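Local atomic coordinates of nodulation fucosyltransferase NodZ (Bradyrhizobium sp., PDB entry 2HHC), a protein that belongs to the nodulation protein Z family of glycosyltransferases and is built on the two-domain GT-B plan. Residues S21-W26 against W134-E139; E139-I144 against F289-R294; C202-K207 against T279-P284. One frame throughout, in Å; residues are numbered along the deposited sequence. Where two conformers were deposited one is given.

How the contacts relate
Contacts 1 and 2 are neighbours, their centres about 9 Å apart, and both use helix 138-147: contact 1 sets the turn leading into it against helix 15-32, while contact 2 ties its first turns to helix 291-296. Both are partly buried, one pairing close packing of a serine and an alanine on a cysteine with a water that bridges two backbone carbonyls, the other a bidentate salt bridge. Contact 3, about 20 Å from contact 2 between centres, is buried and wholly apolar, laying helix 192-209 on a central strand of the second sheet. Strand 279-283 and helix 291-296 follow each other in the chain, and Arg282 probably hydrogen-bonds Thr290, connecting contacts 3 and 2.

Contact 1 of 3, residues S21-W26 against W134-E139; sequences SLASAW and WRCSEE
The first torsions of Ser24 and Cys136 turn their end groups toward each other: Ser24 OG lies anti to its carbonyl carbon (chi1 -62°), and Cys136 SG sits between its own backbone N and carbonyl carbon (chi1 65°), which turns the sulfur to the helix. The backbones come close here, with Ser24 CA and Cys136 CA 4.9 Å apart, a spacing that suits a small residue on each side. Ser24 OG lies 3.4 Å from both Cys136 CB and Cys136 SG, beside the thiol-bearing side chain. The same hydroxyl is 3.2 Å from Arg135 O, but its hydrogen bond goes to Leu132 O. Cys136 SG also rests against the methyl of Ala23, 3.8 Å from Ala23 CB, and gives the junction its apolar part.

One water joins the two backbones. It donates to Ser24 O at 2.8 Å and to Arg135 O, also at 2.8 Å, so a helix carbonyl and a loop carbonyl are bridged through both of its hydrogens. The side chain of Arg135 leads away from the helix, and its NE hydrogen-bonds Thr112 OG1.

Directly after Cys136, Ser137 is the N-cap of helix 138-147, with its OG bonded to Ala140 N. Helix 15-32 is held between this loop and the first sheet: Ala23 touches Ile144 of helix 138-147, whereas Leu22 and Ala25 pack on strands 6-10 and 35-39.

Contact 2 of 3, residues E139-I144 against F289-R294; sequences EAERLI and FTRYAR
Glu141 and Arg291 reach across from two helical segments whose backbones stay well apart, Glu141 CA and Arg291 CA being 9.3 Å from each other, so side chains alone span the gap. Both CB atoms start toward the opposite segment. Arg291 NE donates to Glu141 OE1 at 2.8 Å, with an N-H...O angle of 173°, and Arg291 NH2 donates to Glu141 OE2 at 2.8 Å with an angle of 165°. The guanidinium therefore grips the carboxylate side-on, one nitrogen to each oxygen, and each oxygen uses its syn lone pair. The two planes are only 3° apart; this coplanar fit, made by two nearly straight bonds, restrains rotation of both end groups.

The chains bearing these groups cross at about a right angle. On Arg291, CG leaves anti to the backbone N, which puts it 3.4 Å from Glu141 OE1, and the bend at chi2 then turns the guanidinium to the carboxylate. Glu141 is buried, and the pairing supplies a partner to each of its oxygens; the nearby positive charge would be expected to favour its ionised form.

Trp20 of helix 15-32 touches both members of the pair, and Leu295 of helix 291-296 also packs on Glu141. Beside the bridge, Arg142 NH2 bonds Leu295 O and Tyr292 stacks on Phe145, further joining helices 138-147 and 291-296, while Ile144 packs against Trp26 of helix 15-32.

Contact 3 of 3, residues C202-K207 against T279-P284; sequences CMAIRK and TVIRFP
Ala204 and Ile281 form the centre of an apolar interface without any hydrogen bond between its segments. Their CA atoms, 6.9 Å apart, mark the nearest approach of the two backbones, and both CB atoms point across it. The methyl-to-methyl contacts come first: Ala204 CB lies 3.8 Å from Ile281 CG2 and 3.9 Å from Ile281 CD1, so both branches of the isoleucine meet the one alanine methyl. Ile205 adds a flanking contact, its CG1 3.9 Å from Ile281 CD1, with the two isoleucine chains crossing at about a right angle.

A second kind of contact is made between side chain and backbone. Ile281 CG1 stands anti to the carbonyl carbon (chi1 -68°), and an extended chi2 of 164° carries CD1 onward to the helix surface. There Ile281 CD1 lies 3.5 Å from Ala204 O and 3.7 Å from Ile205 N, and hence rests on the peptide unit joining Ala204 to Ile205. The short side chain of Ala204 is consistent with so close an approach of the methyl to the helix backbone.

Neighbouring apolar groups continue the layer: Leu311 of strand 311-315 touches Ala204, Phe236 touches Ile205, and Ala208 of the same helix touches Ile281. On the strand itself, backbone hydrogen bonds join Ile281 to Gly173 and His175, while those of Val280 run to Arg299 and Ile301. Strand 279-283 thus lies inside a largely parallel sheet, between strands 170-176 and 299-303, with helix 192-209 covering one face, as in the Rossmann-like alpha/beta domains of the GT-B fold.

Contact 1 of 3, residues S21-W26 against W134-E139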
loop_
_atom_site.group_PDB
_atom_site.type_symbol
_atom_site.label_atom_id
_atom_site.label_comp_id
_atom_site.label_asym_id
_atom_site.label_seq_id
_atom_site.Cartn_x
_atom_site.Cartn_y
_atom_site.Cartn_z
ATOM N N SER A 21 -1.694 5.523 -3.725
ATOM C CA SER A 21 -1.350 6.507 -4.743
ATOM C C SER A 21 -1.915 6.145 -6.109
ATOM O O SER A 21 -2.371 7.008 -6.843
ATOM C CB SER A 21 0.174 6.691 -4.786
ATOM O OG SER A 21 0.711 7.233 -3.592
ATOM N N LEU A 22 -1.951 4.850 -6.386
ATOM C CA LEU A 22 -2.602 4.354 -7.626
ATOM C C LEU A 22 -4.070 4.704 -7.667
ATOM O O LEU A 22 -4.604 5.145 -8.680
ATOM C CB LEU A 22 -2.448 2.847 -7.770
ATOM C CG LEU A 22 -3.030 2.178 -9.018
ATOM C CD1 LEU A 22 -2.401 2.807 -10.244
ATOM C CD2 LEU A 22 -2.767 0.739 -8.940
ATOM N N ALA A 23 -4.781 4.494 -6.545
ATOM C CA ALA A 23 -6.211 4.826 -6.454
ATOM C C ALA A 23 -6.441 6.328 -6.792
ATOM O O ALA A 23 -7.384 6.695 -7.473
ATOM C CB ALA A 23 -6.734 4.479 -5.100
ATOM N N SER A 24 -5.547 7.177 -6.320
ATOM C CA SER A 24 -5.659 8.611 -6.627
ATOM C C SER A 24 -5.499 8.918 -8.120
ATOM O O SER A 24 -6.287 9.715 -8.669
ATOM C CB SER A 24 -4.689 9.400 -5.778
ATOM O OG SER A 24 -5.010 9.247 -4.400
ATOM N N ALA A 25 -4.480 8.329 -8.704
ATOM C CA ALA A 25 -4.250 8.486 -10.160
ATOM C C ALA A 25 -5.464 7.936 -10.940
ATOM O O ALA A 25 -5.950 8.601 -11.881
ATOM C CB ALA A 25 -3.010 7.764 -10.557
ATOM N N TRP A 26 -5.959 6.776 -10.542
ATOM C CA TRP A 26 -7.103 6.127 -11.192
ATOM C C TRP A 26 -8.312 7.081 -11.168
ATOM O O TRP A 26 -9.047 7.241 -12.134
ATOM C CB TRP A 26 -7.419 4.755 -10.500
ATOM C CG TRP A 26 -8.689 4.177 -11.092
ATOM C CD1 TRP A 26 -8.810 3.406 -12.202
ATOM C CD2 TRP A 26 -10.017 4.450 -10.641
ATOM N NE1 TRP A 26 -10.122 3.141 -12.434
ATOM C CE2 TRP A 26 -10.898 3.822 -11.532
ATOM C CE3 TRP A 26 -10.536 5.186 -9.553
ATOM C CZ2 TRP A 26 -12.283 3.879 -11.364
ATOM C CZ3 TRP A 26 -11.891 5.269 -9.399
ATOM C CH2 TRP A 26 -12.750 4.635 -10.290
ATOM N N TRP A 134 -4.268 9.702 0.673
ATOM C CA TRP A 134 -5.352 10.602 1.130
ATOM C C TRP A 134 -5.904 11.513 0.020
ATOM O O TRP A 134 -6.718 12.405 0.313
ATOM C CB TRP A 134 -4.954 11.468 2.326
ATOM C CG TRP A 134 -4.421 10.737 3.493
ATOM C CD1 TRP A 134 -3.128 10.601 3.835
ATOM C CD2 TRP A 134 -5.172 9.998 4.441
ATOM N NE1 TRP A 134 -3.016 9.825 4.955
ATOM C CE2 TRP A 134 -4.249 9.464 5.371
ATOM C CE3 TRP A 134 -6.528 9.764 4.631
ATOM C CZ2 TRP A 134 -4.651 8.699 6.478
ATOM C CZ3 TRP A 134 -6.935 8.988 5.734
ATOM C CH2 TRP A 134 -5.990 8.460 6.622
ATOM N N ARG A 135 -5.481 11.320 -1.219
ATOM C CA ARG A 135 -5.915 12.265 -2.291
ATOM C C ARG A 135 -6.947 11.609 -3.209
ATOM O O ARG A 135 -6.990 11.812 -4.432
ATOM C CB ARG A 135 -4.690 12.763 -3.074
ATOM C CG ARG A 135 -3.601 13.445 -2.219
ATOM C CD ARG A 135 -4.090 14.529 -1.398
ATOM N NE ARG A 135 -3.040 15.426 -0.873
ATOM C CZ ARG A 135 -2.361 15.255 0.271
ATOM N NH1 ARG A 135 -2.530 14.205 1.058
ATOM N NH2 ARG A 135 -1.489 16.183 0.651
ATOM N N CYS A 136 -7.804 10.812 -2.586
ATOM C CA CYS A 136 -8.920 10.167 -3.266
ATOM C C CYS A 136 -9.900 9.643 -2.240
ATOM O O CYS A 136 -9.683 9.692 -1.029
ATOM C CB CYS A 136 -8.435 8.995 -4.103
ATOM S SG CYS A 136 -7.718 7.624 -3.149
ATOM N N SER A 137 -11.059 9.191 -2.733
ATOM C CA SER A 137 -12.021 8.612 -1.870
ATOM C C SER A 137 -11.662 7.210 -1.420
ATOM O O SER A 137 -10.887 6.502 -2.071
ATOM C CB SER A 137 -13.386 8.507 -2.520
ATOM O OG SER A 137 -13.268 7.603 -3.625
ATOM N N GLU A 138 -12.263 6.807 -0.313
ATOM C CA GLU A 138 -12.089 5.439 0.159
ATOM C C GLU A 138 -12.627 4.451 -0.883
ATOM O O GLU A 138 -12.114 3.349 -1.031
ATOM C CB GLU A 138 -12.807 5.297 1.479
ATOM C CG GLU A 138 -12.823 4.004 2.146
ATOM C CD GLU A 138 -14.013 3.929 3.093
ATOM O OE1 GLU A 138 -14.189 4.898 3.890
ATOM O OE2 GLU A 138 -14.771 2.950 3.007
ATOM N N GLU A 139 -13.677 4.849 -1.576
ATOM C CA GLU A 139 -14.202 3.997 -2.645
ATOM C C GLU A 139 -13.209 3.749 -3.721
ATOM O O GLU A 139 -13.102 2.615 -4.256
ATOM C CB GLU A 139 -15.506 4.583 -3.230
ATOM C CG GLU A 139 -16.678 4.432 -2.359
ATOM C CD GLU A 139 -16.698 5.307 -1.110
ATOM O OE1 GLU A 139 -16.197 6.461 -1.199
ATOM O OE2 GLU A 139 -17.216 4.862 -0.078
HETATM O O HOH W 1 -7.856 11.522 -7.126
#

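Contact 2 of 3, residues E139-I144 against F289-R294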
loop_
_atom_site.group_PDB
_atom_site.type_symbol
_atom_site.label_atom_id
_atom_site.label_comp_id
_atom_site.label_asym_id
_atom_site.label_seq_id
_atom_site.Cartn_x
_atom_site.Cartn_y
_atom_site.Cartn_z
ATOM N N GLU A 139 -13.677 4.849 -1.576
ATOM C CA GLU A 139 -14.202 3.997 -2.645
ATOM C C GLU A 139 -13.209 3.749 -3.721
ATOM O O GLU A 139 -13.102 2.615 -4.256
ATOM C CB GLU A 139 -15.506 4.583 -3.230
ATOM C CG GLU A 139 -16.678 4.432 -2.359
ATOM C CD GLU A 139 -16.698 5.307 -1.110
ATOM O OE1 GLU A 139 -16.197 6.461 -1.199
ATOM O OE2 GLU A 139 -17.216 4.862 -0.078
ATOM N N ALA A 140 -12.432 4.748 -4.122
ATOM C CA ALA A 140 -11.395 4.559 -5.122
ATOM C C ALA A 140 -10.354 3.521 -4.649
ATOM O O ALA A 140 -9.892 2.672 -5.393
ATOM C CB ALA A 140 -10.742 5.854 -5.511
ATOM N N GLU A 141 -9.997 3.608 -3.370
ATOM C CA GLU A 141 -9.030 2.684 -2.791
ATOM C C GLU A 141 -9.588 1.264 -2.860
ATOM O O GLU A 141 -8.888 0.298 -3.218
ATOM C CB GLU A 141 -8.729 3.044 -1.327
ATOM C CG GLU A 141 -7.970 4.336 -1.136
ATOM C CD GLU A 141 -7.884 4.613 0.344
ATOM O OE1 GLU A 141 -7.064 3.889 1.017
ATOM O OE2 GLU A 141 -8.660 5.412 0.913
ATOM N N ARG A 142 -10.840 1.080 -2.468
ATOM C CA ARG A 142 -11.442 -0.263 -2.453
ATOM C C ARG A 142 -11.533 -0.789 -3.873
ATOM O O ARG A 142 -11.373 -2.022 -4.136
ATOM C CB ARG A 142 -12.849 -0.200 -1.813
ATOM C CG ARG A 142 -12.794 0.132 -0.368
ATOM C CD ARG A 142 -14.249 0.313 0.182
ATOM N NE ARG A 142 -14.271 0.687 1.584
ATOM C CZ ARG A 142 -14.082 -0.158 2.546
ATOM N NH1 ARG A 142 -13.929 -1.445 2.266
ATOM N NH2 ARG A 142 -14.114 0.271 3.792
ATOM N N LEU A 143 -11.858 0.073 -4.811
ATOM C CA LEU A 143 -11.939 -0.339 -6.217
ATOM C C LEU A 143 -10.622 -0.894 -6.719
ATOM O O LEU A 143 -10.562 -1.895 -7.395
ATOM C CB LEU A 143 -12.533 0.781 -7.045
ATOM C CG LEU A 143 -12.983 0.212 -8.363
ATOM C CD1 LEU A 143 -14.215 0.936 -8.780
ATOM C CD2 LEU A 143 -11.786 0.379 -9.292
ATOM N N ILE A 144 -9.515 -0.287 -6.356
ATOM C CA ILE A 144 -8.213 -0.801 -6.787
ATOM C C ILE A 144 -7.994 -2.179 -6.198
ATOM O O ILE A 144 -7.603 -3.104 -6.915
ATOM C CB ILE A 144 -7.074 0.145 -6.340
ATOM C CG1 ILE A 144 -7.112 1.435 -7.182
ATOM C CG2 ILE A 144 -5.739 -0.484 -6.402
ATOM C CD1 ILE A 144 -6.969 1.300 -8.644
ATOM N N PHE A 289 0.919 0.346 5.141
ATOM C CA PHE A 289 0.943 -1.138 5.155
ATOM C C PHE A 289 -0.394 -1.742 5.622
ATOM O O PHE A 289 -0.856 -2.734 5.048
ATOM C CB PHE A 289 2.155 -1.644 6.007
ATOM C CG PHE A 289 2.516 -3.102 5.856
ATOM C CD1 PHE A 289 2.028 -4.040 6.645
ATOM C CD2 PHE A 289 3.533 -3.466 4.989
ATOM C CE1 PHE A 289 2.376 -5.376 6.528
ATOM C CE2 PHE A 289 3.946 -4.804 4.896
ATOM C CZ PHE A 289 3.363 -5.738 5.687
ATOM N N THR A 290 -0.984 -1.137 6.633
ATOM C CA THR A 290 -2.232 -1.584 7.188
ATOM C C THR A 290 -3.435 -0.819 6.707
ATOM O O THR A 290 -4.513 -0.930 7.278
ATOM C CB THR A 290 -2.146 -1.442 8.699
ATOM O OG1 THR A 290 -1.586 -0.171 9.074
ATOM C CG2 THR A 290 -1.276 -2.632 9.303
ATOM N N ARG A 291 -3.318 -0.037 5.649
ATOM C CA ARG A 291 -4.501 0.686 5.116
ATOM C C ARG A 291 -5.528 -0.327 4.593
ATOM O O ARG A 291 -6.710 -0.123 4.851
ATOM C CB ARG A 291 -4.092 1.688 4.021
ATOM C CG ARG A 291 -5.238 2.475 3.463
ATOM C CD ARG A 291 -6.057 3.201 4.462
ATOM N NE ARG A 291 -7.062 4.039 3.805
ATOM C CZ ARG A 291 -7.888 4.891 4.397
ATOM N NH1 ARG A 291 -7.824 5.079 5.731
ATOM N NH2 ARG A 291 -8.797 5.524 3.712
ATOM N N TYR A 292 -5.122 -1.336 3.845
ATOM C CA TYR A 292 -6.077 -2.348 3.319
ATOM C C TYR A 292 -6.812 -2.969 4.507
ATOM O O TYR A 292 -8.045 -2.988 4.535
ATOM C CB TYR A 292 -5.336 -3.373 2.509
ATOM C CG TYR A 292 -6.211 -4.363 1.792
ATOM C CD1 TYR A 292 -7.406 -3.976 1.265
ATOM C CD2 TYR A 292 -5.819 -5.670 1.674
ATOM C CE1 TYR A 292 -8.192 -4.885 0.550
ATOM C CE2 TYR A 292 -6.584 -6.562 0.981
ATOM C CZ TYR A 292 -7.754 -6.146 0.420
ATOM O OH TYR A 292 -8.536 -7.119 -0.278
ATOM N N ALA A 293 -6.086 -3.370 5.522
ATOM C CA ALA A 293 -6.737 -3.902 6.752
ATOM C C ALA A 293 -7.696 -2.883 7.399
ATOM O O ALA A 293 -8.839 -3.211 7.780
ATOM C CB ALA A 293 -5.713 -4.348 7.716
ATOM N N ARG A 294 -7.310 -1.619 7.515
ATOM C CA ARG A 294 -8.170 -0.576 8.020
ATOM C C ARG A 294 -9.496 -0.496 7.250
ATOM O O ARG A 294 -10.553 -0.269 7.831
ATOM C CB ARG A 294 -7.448 0.781 8.008
ATOM C CG ARG A 294 -8.297 1.993 8.329
ATOM C CD ARG A 294 -8.899 1.953 9.727
ATOM N NE ARG A 294 -9.791 3.082 10.028
ATOM C CZ ARG A 294 -11.070 3.174 9.639
ATOM N NH1 ARG A 294 -11.627 2.212 8.921
ATOM N NH2 ARG A 294 -11.797 4.228 9.980
#

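Contact 3 of 3, residues C202-K207 against T279-P284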
loop_
_atom_site.group_PDB
_atom_site.type_symbol
_atom_site.label_atom_id
_atom_site.label_comp_id
_atom_site.label_asym_id
_atom_site.label_seq_id
_atom_site.Cartn_x
_atom_site.Cartn_y
_atom_site.Cartn_z
ATOM N N CYS A 202 2.712 -4.450 23.651
ATOM C CA CYS A 202 2.109 -5.391 24.571
ATOM C C CYS A 202 0.795 -4.887 25.131
ATOM O O CYS A 202 -0.131 -5.690 25.254
ATOM C CB CYS A 202 3.044 -5.790 25.709
ATOM S SG CYS A 202 4.515 -6.719 25.146
ATOM N N MET A 203 0.738 -3.613 25.513
ATOM C CA MET A 203 -0.513 -3.013 25.990
ATOM C C MET A 203 -1.622 -3.110 24.939
ATOM O O MET A 203 -2.779 -3.398 25.272
ATOM C CB MET A 203 -0.332 -1.504 26.272
ATOM C CG MET A 203 0.844 -1.075 27.131
ATOM S SD MET A 203 0.680 0.694 27.456
ATOM C CE MET A 203 2.099 1.511 26.800
ATOM N N ALA A 204 -1.286 -2.848 23.678
ATOM C CA ALA A 204 -2.260 -2.949 22.587
ATOM C C ALA A 204 -2.749 -4.380 22.445
ATOM O O ALA A 204 -3.948 -4.604 22.248
ATOM C CB ALA A 204 -1.672 -2.456 21.280
ATOM N N ILE A 205 -1.835 -5.359 22.511
ATOM C CA ILE A 205 -2.241 -6.755 22.397
ATOM C C ILE A 205 -3.150 -7.174 23.548
ATOM O O ILE A 205 -4.158 -7.826 23.334
ATOM C CB ILE A 205 -1.013 -7.685 22.220
ATOM C CG1 ILE A 205 -0.292 -7.415 20.884
ATOM C CG2 ILE A 205 -1.418 -9.161 22.269
ATOM C CD1 ILE A 205 1.048 -8.085 20.802
ATOM N N ARG A 206 -2.812 -6.774 24.773
ATOM C CA ARG A 206 -3.658 -7.069 25.932
ATOM C C ARG A 206 -5.077 -6.489 25.722
ATOM O O ARG A 206 -6.080 -7.170 26.017
ATOM C CB ARG A 206 -2.997 -6.572 27.226
ATOM C CG ARG A 206 -1.721 -7.344 27.523
ATOM C CD ARG A 206 -0.941 -6.911 28.748
ATOM N NE ARG A 206 0.286 -7.731 28.826
ATOM C CZ ARG A 206 1.537 -7.300 28.915
ATOM N NH1 ARG A 206 1.819 -6.005 29.102
ATOM N NH2 ARG A 206 2.519 -8.196 28.893
ATOM N N LYS A 207 -5.154 -5.254 25.215
ATOM C CA LYS A 207 -6.439 -4.591 24.959
ATOM C C LYS A 207 -7.239 -5.363 23.946
ATOM O O LYS A 207 -8.436 -5.633 24.151
ATOM C CB LYS A 207 -6.238 -3.115 24.550
ATOM C CG LYS A 207 -7.528 -2.370 24.065
ATOM C CD LYS A 207 -7.183 -0.903 23.791
ATOM C CE LYS A 207 -8.360 -0.082 23.242
ATOM N NZ LYS A 207 -9.396 0.187 24.255
ATOM N N THR A 279 -9.411 -8.202 14.364
ATOM C CA THR A 279 -8.962 -6.976 14.952
ATOM C C THR A 279 -7.551 -6.766 14.422
ATOM O O THR A 279 -6.791 -7.746 14.302
ATOM C CB THR A 279 -8.882 -7.098 16.483
ATOM O OG1 THR A 279 -10.194 -7.253 16.996
ATOM C CG2 THR A 279 -8.216 -5.857 17.121
ATOM N N VAL A 280 -7.221 -5.532 14.090
ATOM C CA VAL A 280 -5.847 -5.190 13.684
ATOM C C VAL A 280 -5.319 -4.043 14.524
ATOM O O VAL A 280 -5.961 -3.022 14.735
ATOM C CB VAL A 280 -5.735 -4.844 12.189
ATOM C CG1 VAL A 280 -4.296 -4.449 11.825
ATOM C CG2 VAL A 280 -6.030 -6.058 11.385
ATOM N N ILE A 281 -4.094 -4.257 15.016
ATOM C CA ILE A 281 -3.317 -3.276 15.756
ATOM C C ILE A 281 -2.320 -2.647 14.779
ATOM O O ILE A 281 -1.523 -3.349 14.144
ATOM C CB ILE A 281 -2.556 -3.931 16.938
ATOM C CG1 ILE A 281 -3.552 -4.418 18.001
ATOM C CG2 ILE A 281 -1.572 -2.932 17.507
ATOM C CD1 ILE A 281 -3.002 -5.365 18.976
ATOM N N ARG A 282 -2.409 -1.337 14.636
ATOM C CA ARG A 282 -1.577 -0.552 13.694
ATOM C C ARG A 282 -0.511 0.216 14.467
ATOM O O ARG A 282 -0.771 1.258 15.076
ATOM C CB ARG A 282 -2.452 0.445 12.939
ATOM C CG ARG A 282 -3.610 -0.162 12.153
ATOM C CD ARG A 282 -4.346 0.857 11.386
ATOM N NE ARG A 282 -3.626 1.260 10.171
ATOM C CZ ARG A 282 -3.969 2.271 9.385
ATOM N NH1 ARG A 282 -5.015 3.030 9.661
ATOM N NH2 ARG A 282 -3.266 2.512 8.286
ATOM N N PHE A 283 0.725 -0.272 14.401
ATOM C CA PHE A 283 1.825 0.340 15.120
ATOM C C PHE A 283 2.935 0.701 14.097
ATOM O O PHE A 283 3.806 -0.111 13.801
ATOM C CB PHE A 283 2.298 -0.647 16.207
ATOM C CG PHE A 283 3.114 -0.046 17.254
ATOM C CD1 PHE A 283 4.496 0.040 17.089
ATOM C CD2 PHE A 283 2.532 0.474 18.409
ATOM C CE1 PHE A 283 5.294 0.601 18.076
ATOM C CE2 PHE A 283 3.320 1.049 19.402
ATOM C CZ PHE A 283 4.701 1.119 19.249
ATOM N N PRO A 284 2.863 1.925 13.478
ATOM C CA PRO A 284 1.944 3.064 13.727
ATOM C C PRO A 284 0.741 3.046 12.790
ATOM O O PRO A 284 0.759 2.447 11.731
ATOM C CB PRO A 284 2.845 4.267 13.446
ATOM C CG PRO A 284 3.871 3.749 12.498
ATOM C CD PRO A 284 4.082 2.280 12.778
#